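Subtilase cytotoxin subunit A (Escherichia coli, PDB 2IY9) is the protease subunit of an AB5 toxin, a subtilase-family serine endopeptidase that cleaves the host endoplasmic reticulum chaperone BiP and thereby leads to cell death. Local coordinates at residues Lys226-Gly234 / Tyr308-Thr316; Val215-Gln223 / Gly270-Val278. All blocks are in the same frame, centred on the assembly; numbering follows the deposited sequence.

Contact 1: residues Lys226-Gly234 / Tyr308-Thr316; sequences KGETPVLHG and YPSLVDKVT
Pro230 lies over one face of the Tyr308 ring, and this CH-pi contact joins the N-terminal part of Tyr308-Thr316 to Lys226-Gly234. Pro230 CD stands 3.7 Å from the centroid of the Tyr308 ring, 19° off the normal, with the two side chains crossing at about a right angle. Thr229 runs past Tyr308 the opposite way, and its CG2 ends 3.6 Å from Ser310 OG.

The second kind of contact is aliphatic. Leu232 CD1 touches Val315 CG2 at 4.0 Å and Leu311 CD2 at 4.2 Å, while the methylenes of Lys314 run past Leu232 in the opposing direction. A bend in the Lys314 chain (chi3 -91°) brings Lys314 NZ to 3.1 Å from Leu232 N; as both are donors, this is proximity without a hydrogen bond.

Polar linkage is left to water: one molecule donates to Pro230 O at 2.7 Å and is hydrogen-bonded to Ser310 OG at 2.8 Å, and no direct hydrogen bond joins the segments. Val320 touches Pro230, Tyr308 and Leu311. Here a loop that follows strand 215-221 packs on Tyr308-Thr316, most of the connection of a small beta hairpin (strands 306-307 and 319-320), at the periphery of the subtilisin-like fold, away from the inferred charge relay residues.

Contact 2: residues Val215-Gln223 / Gly270-Val278; sequences VIRVAALAQ and GTSEATAIV
Val218 is the main bump on strand 215-221, and it drops against the face of helix 271-278 formed by Ala274, Thr275 and Val278. Its two methyls divide the work. Val218 CG1, anti to the backbone N (chi1 178°), lies 3.7 Å from the backbone C of Ala274 and 3.8 Å from Ala274 CB, whereas Val218 CG2 meets Val278 CG2 tip to tip at 3.9 Å. At the fork of the two methyls, Val218 CB rests against Thr275 OG1.

A shallower match follows toward the end of the strand. The small methyl of Ala220 fits against the first turn of the helix, with CB 3.4 Å from Gly270 O and 4.0 Å from Ala274 CB, and Thr271 CG2 packs beside it. Ala274 CB in turn projects against the strand backbone, 3.7 Å from Ala219 O. Small residues on both sides thus let the axes approach to 6.7 Å, crossing at 117°.

Thr275 turns its hydroxyl back into its own helix: Thr275 OG1 donates to Thr271 O at 2.7 Å, and Thr275 N reaches the same oxygen from the opposite face of its plane. Thus a polar atom in a buried apolar interface has a partner.

Gly270 occupies the N-cap, and Ser272 of the inferred charge relay system points away from the strand, touching His89 and Met93 on helix 84-98. Helix 84-98 thus lies against the side of helix 271-288 turned away from strand 215-221. Within the parallel sheet, strand 176-180 flanks Val218 and Thr275 on one side and strand 249-252 meets Val218 and Val278 on the other.

From the N terminus, the chain first enters contact 2 on strand 215-221, then almost at once enters contact 1 at Lys226-Gly234. It returns to contact 2 at Gly270-Val278, closing a loop that holds the edge strand 249-252, and closes the loop of contact 1 at Tyr308-Thr316 after helices 271-288 and 294-304. The two closures therefore cross rather than nest. They also touch directly: His233 N lies 2.8 Å from Ala220 O and Val231 O lies 2.8 Å from Ala222 N, both probable hydrogen bonds. Together they tie the central sheet and the helix bearing Ser272 to the peripheral hairpin of strands 306-307 and 319-320.

Contact 1: residues Lys226-Gly234 / Tyr308-Thr316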
# COMPACT_ATOMS: atom_id res chain seq x y z
N LYS A 226 -0.90 13.69 16.60
CA LYS A 226 0.45 13.41 17.09
C LYS A 226 0.50 13.63 18.60
O LYS A 226 0.01 14.65 19.09
CB LYS A 226 1.47 14.31 16.40
CG LYS A 226 2.92 14.02 16.76
CD LYS A 226 3.86 14.75 15.82
CE LYS A 226 5.23 14.08 15.79
NZ LYS A 226 5.11 12.65 15.38
N GLY A 227 1.07 12.68 19.34
CA GLY A 227 1.06 12.75 20.80
C GLY A 227 0.04 11.84 21.45
O GLY A 227 0.23 11.40 22.58
N GLU A 228 -1.07 11.58 20.74
CA GLU A 228 -2.09 10.65 21.22
C GLU A 228 -1.70 9.21 20.89
O GLU A 228 -1.03 8.97 19.88
CB GLU A 228 -3.47 10.99 20.63
CG GLU A 228 -3.95 12.41 20.96
CD GLU A 228 -5.26 12.80 20.27
OE1 GLU A 228 -5.73 12.08 19.36
OE2 GLU A 228 -5.82 13.86 20.65
N THR A 229 -2.07 8.27 21.75
CA THR A 229 -1.81 6.85 21.50
C THR A 229 -2.86 6.31 20.52
O THR A 229 -4.05 6.32 20.82
CB THR A 229 -1.82 6.02 22.80
OG1 THR A 229 -0.71 6.41 23.63
CG2 THR A 229 -1.74 4.52 22.50
N PRO A 230 -2.42 5.85 19.34
CA PRO A 230 -3.34 5.29 18.35
C PRO A 230 -3.96 3.99 18.79
O PRO A 230 -3.38 3.25 19.60
CB PRO A 230 -2.44 5.04 17.12
CG PRO A 230 -1.23 5.85 17.35
CD PRO A 230 -1.04 5.85 18.84
N VAL A 231 -5.16 3.74 18.28
CA VAL A 231 -5.82 2.45 18.38
C VAL A 231 -6.21 2.04 16.96
O VAL A 231 -6.35 2.91 16.08
CB VAL A 231 -7.08 2.53 19.27
CG1 VAL A 231 -6.70 2.78 20.73
CG2 VAL A 231 -8.03 3.61 18.77
N LEU A 232 -6.38 0.74 16.74
CA LEU A 232 -6.84 0.26 15.44
C LEU A 232 -8.28 0.68 15.19
O LEU A 232 -9.09 0.70 16.13
CB LEU A 232 -6.69 -1.26 15.30
CG LEU A 232 -5.46 -1.72 14.50
CD1 LEU A 232 -4.14 -1.45 15.22
CD2 LEU A 232 -5.55 -3.20 14.10
N HIS A 233 -8.57 1.07 13.95
CA HIS A 233 -9.94 1.34 13.52
C HIS A 233 -10.77 0.08 13.68
O HIS A 233 -10.38 -1.00 13.24
CB HIS A 233 -9.96 1.85 12.06
CG HIS A 233 -11.34 1.90 11.46
ND1 HIS A 233 -12.30 2.81 11.87
CD2 HIS A 233 -11.91 1.17 10.48
CE1 HIS A 233 -13.40 2.62 11.17
NE2 HIS A 233 -13.20 1.63 10.32
N GLY A 234 -11.91 0.22 14.36
CA GLY A 234 -12.74 -0.93 14.70
C GLY A 234 -14.01 -0.96 13.87
O GLY A 234 -14.28 -0.03 13.11
N TYR A 308 4.29 1.10 20.07
CA TYR A 308 3.34 1.22 21.18
C TYR A 308 3.08 -0.12 21.87
O TYR A 308 2.53 -1.04 21.25
CB TYR A 308 2.02 1.82 20.70
CG TYR A 308 2.14 3.26 20.27
CD1 TYR A 308 1.90 4.30 21.17
CD2 TYR A 308 2.51 3.59 18.96
CE1 TYR A 308 2.02 5.64 20.77
CE2 TYR A 308 2.62 4.91 18.55
CZ TYR A 308 2.39 5.93 19.46
OH TYR A 308 2.50 7.23 19.03
N PRO A 309 3.45 -0.24 23.16
CA PRO A 309 3.26 -1.51 23.87
C PRO A 309 1.80 -1.96 23.86
O PRO A 309 1.54 -3.16 23.84
CB PRO A 309 3.70 -1.19 25.30
CG PRO A 309 3.72 0.29 25.41
CD PRO A 309 4.04 0.79 24.03
N SER A 310 0.87 -0.99 23.84
CA SER A 310 -0.56 -1.28 23.81
C SER A 310 -1.03 -1.96 22.52
O SER A 310 -2.10 -2.56 22.50
CB SER A 310 -1.38 -0.00 24.09
OG SER A 310 -1.17 0.98 23.08
N LEU A 311 -0.22 -1.88 21.46
CA LEU A 311 -0.59 -2.42 20.15
C LEU A 311 0.10 -3.73 19.77
O LEU A 311 -0.11 -4.26 18.68
CB LEU A 311 -0.34 -1.37 19.05
CG LEU A 311 -1.20 -0.10 19.12
CD1 LEU A 311 -0.80 0.90 18.04
CD2 LEU A 311 -2.68 -0.42 19.01
N VAL A 312 0.91 -4.28 20.68
CA VAL A 312 1.68 -5.48 20.36
C VAL A 312 0.80 -6.70 19.99
O VAL A 312 1.16 -7.46 19.09
CB VAL A 312 2.73 -5.80 21.46
CG1 VAL A 312 3.46 -7.11 21.17
CG2 VAL A 312 3.74 -4.64 21.57
N ASP A 313 -0.36 -6.87 20.62
CA ASP A 313 -1.25 -7.98 20.24
C ASP A 313 -1.82 -7.84 18.83
O ASP A 313 -2.16 -8.84 18.20
CB ASP A 313 -2.42 -8.18 21.22
CG ASP A 313 -3.25 -9.42 20.88
OD1 ASP A 313 -2.70 -10.54 20.95
OD2 ASP A 313 -4.44 -9.28 20.50
N LYS A 314 -1.91 -6.60 18.34
CA LYS A 314 -2.59 -6.27 17.09
C LYS A 314 -1.61 -6.14 15.92
O LYS A 314 -1.97 -6.42 14.77
CB LYS A 314 -3.39 -4.96 17.26
CG LYS A 314 -4.47 -4.98 18.37
CD LYS A 314 -5.53 -3.87 18.20
CE LYS A 314 -5.15 -2.58 18.95
NZ LYS A 314 -6.15 -1.43 18.92
N VAL A 315 -0.37 -5.74 16.22
CA VAL A 315 0.63 -5.41 15.20
C VAL A 315 1.99 -5.88 15.71
O VAL A 315 2.34 -5.65 16.88
CB VAL A 315 0.71 -3.87 14.97
CG1 VAL A 315 1.81 -3.52 13.95
CG2 VAL A 315 -0.63 -3.30 14.54
N THR A 316 2.78 -6.51 14.84
CA THR A 316 4.14 -6.89 15.20
C THR A 316 4.87 -5.69 15.77
O THR A 316 4.95 -4.62 15.14
CB THR A 316 4.91 -7.51 14.02
OG1 THR A 316 4.25 -8.71 13.63
CG2 THR A 316 6.37 -7.84 14.41
O HOH W 1 -3.50 1.66 21.78

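Contact 2: residues Val215-Gln223 / Gly270-Val278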
# COMPACT_ATOMS: atom_id res chain seq x y z
N VAL A 215 6.85 -8.41 1.39
CA VAL A 215 5.51 -7.91 1.72
C VAL A 215 5.54 -7.07 3.02
O VAL A 215 6.13 -7.48 4.00
CB VAL A 215 4.49 -9.08 1.87
CG1 VAL A 215 3.06 -8.56 2.16
CG2 VAL A 215 4.48 -9.96 0.60
N ILE A 216 4.87 -5.92 2.98
CA ILE A 216 4.63 -5.09 4.16
C ILE A 216 3.12 -5.05 4.38
O ILE A 216 2.37 -4.53 3.55
CB ILE A 216 5.21 -3.66 4.00
CG1 ILE A 216 6.74 -3.73 3.85
CG2 ILE A 216 4.85 -2.79 5.20
CD1 ILE A 216 7.37 -2.41 3.42
N ARG A 217 2.68 -5.65 5.48
CA ARG A 217 1.26 -5.89 5.77
C ARG A 217 0.75 -4.77 6.65
O ARG A 217 1.29 -4.54 7.73
CB ARG A 217 1.07 -7.23 6.50
CG ARG A 217 1.56 -8.44 5.70
CD ARG A 217 2.01 -9.60 6.61
NE ARG A 217 2.64 -10.64 5.79
CZ ARG A 217 3.93 -10.65 5.47
NH1 ARG A 217 4.74 -9.70 5.94
NH2 ARG A 217 4.41 -11.62 4.70
N VAL A 218 -0.28 -4.07 6.19
CA VAL A 218 -0.71 -2.82 6.79
C VAL A 218 -2.10 -2.92 7.43
O VAL A 218 -3.06 -3.33 6.78
CB VAL A 218 -0.66 -1.66 5.75
CG1 VAL A 218 -1.15 -0.33 6.37
CG2 VAL A 218 0.77 -1.48 5.17
N ALA A 219 -2.20 -2.54 8.71
CA ALA A 219 -3.48 -2.38 9.42
C ALA A 219 -3.88 -0.90 9.53
O ALA A 219 -3.04 -0.01 9.38
CB ALA A 219 -3.40 -3.00 10.81
N ALA A 220 -5.15 -0.65 9.87
CA ALA A 220 -5.73 0.71 9.84
C ALA A 220 -6.00 1.27 11.23
O ALA A 220 -6.60 0.59 12.08
CB ALA A 220 -7.00 0.72 9.02
N LEU A 221 -5.56 2.50 11.46
CA LEU A 221 -5.71 3.17 12.75
C LEU A 221 -6.88 4.14 12.73
O LEU A 221 -7.18 4.76 11.71
CB LEU A 221 -4.45 3.96 13.09
CG LEU A 221 -3.18 3.14 13.34
CD1 LEU A 221 -1.96 4.04 13.37
CD2 LEU A 221 -3.31 2.31 14.63
N ALA A 222 -7.50 4.29 13.90
CA ALA A 222 -8.48 5.35 14.14
C ALA A 222 -7.78 6.71 14.12
O ALA A 222 -6.57 6.80 14.32
CB ALA A 222 -9.18 5.13 15.47
N GLN A 223 -8.56 7.76 13.88
CA GLN A 223 -8.03 9.11 13.87
C GLN A 223 -7.36 9.44 15.20
O GLN A 223 -7.88 9.12 16.27
CB GLN A 223 -9.16 10.11 13.61
CG GLN A 223 -8.70 11.54 13.41
CD GLN A 223 -9.79 12.41 12.83
OE1 GLN A 223 -10.71 11.91 12.19
NE2 GLN A 223 -9.68 13.73 13.05
N GLY A 270 -10.62 2.25 6.60
CA GLY A 270 -10.21 0.86 6.48
C GLY A 270 -8.77 0.67 6.04
O GLY A 270 -8.00 1.64 5.91
N THR A 271 -8.42 -0.58 5.79
CA THR A 271 -7.03 -0.94 5.48
C THR A 271 -6.60 -0.59 4.05
O THR A 271 -5.41 -0.48 3.79
CB THR A 271 -6.77 -2.43 5.74
OG1 THR A 271 -7.64 -3.22 4.93
CG2 THR A 271 -6.97 -2.78 7.22
N SER A 272 -7.55 -0.42 3.13
CA SER A 272 -7.20 0.01 1.76
C SER A 272 -6.52 1.37 1.81
O SER A 272 -5.43 1.58 1.25
CB SER A 272 -8.44 0.07 0.87
OG SER A 272 -9.00 -1.22 0.66
N GLU A 273 -7.16 2.31 2.51
CA GLU A 273 -6.65 3.67 2.66
C GLU A 273 -5.31 3.71 3.39
O GLU A 273 -4.38 4.43 2.99
CB GLU A 273 -7.67 4.52 3.43
CG GLU A 273 -8.97 4.80 2.66
CD GLU A 273 -10.00 3.66 2.71
OE1 GLU A 273 -9.76 2.60 3.35
OE2 GLU A 273 -11.06 3.84 2.09
N ALA A 274 -5.21 2.93 4.48
CA ALA A 274 -3.98 2.83 5.27
C ALA A 274 -2.82 2.32 4.42
O ALA A 274 -1.72 2.84 4.49
CB ALA A 274 -4.20 1.91 6.49
N THR A 275 -3.08 1.30 3.62
CA THR A 275 -2.07 0.76 2.73
C THR A 275 -1.57 1.82 1.75
O THR A 275 -0.37 1.93 1.51
CB THR A 275 -2.63 -0.45 1.98
OG1 THR A 275 -3.03 -1.44 2.93
CG2 THR A 275 -1.58 -1.03 1.02
N ALA A 276 -2.50 2.59 1.17
CA ALA A 276 -2.13 3.62 0.19
C ALA A 276 -1.15 4.63 0.81
O ALA A 276 -0.17 5.05 0.18
CB ALA A 276 -3.37 4.32 -0.35
N ILE A 277 -1.44 5.01 2.04
CA ILE A 277 -0.65 5.99 2.75
C ILE A 277 0.78 5.48 2.98
O ILE A 277 1.76 6.23 2.78
CB ILE A 277 -1.37 6.42 4.05
CG1 ILE A 277 -2.58 7.29 3.69
CG2 ILE A 277 -0.41 7.17 4.99
CD1 ILE A 277 -3.58 7.52 4.83
N VAL A 278 0.91 4.21 3.37
CA VAL A 278 2.24 3.62 3.59
C VAL A 278 3.03 3.60 2.28
O VAL A 278 4.22 3.92 2.26
CB VAL A 278 2.18 2.21 4.22
CG1 VAL A 278 3.57 1.55 4.18
CG2 VAL A 278 1.69 2.31 5.68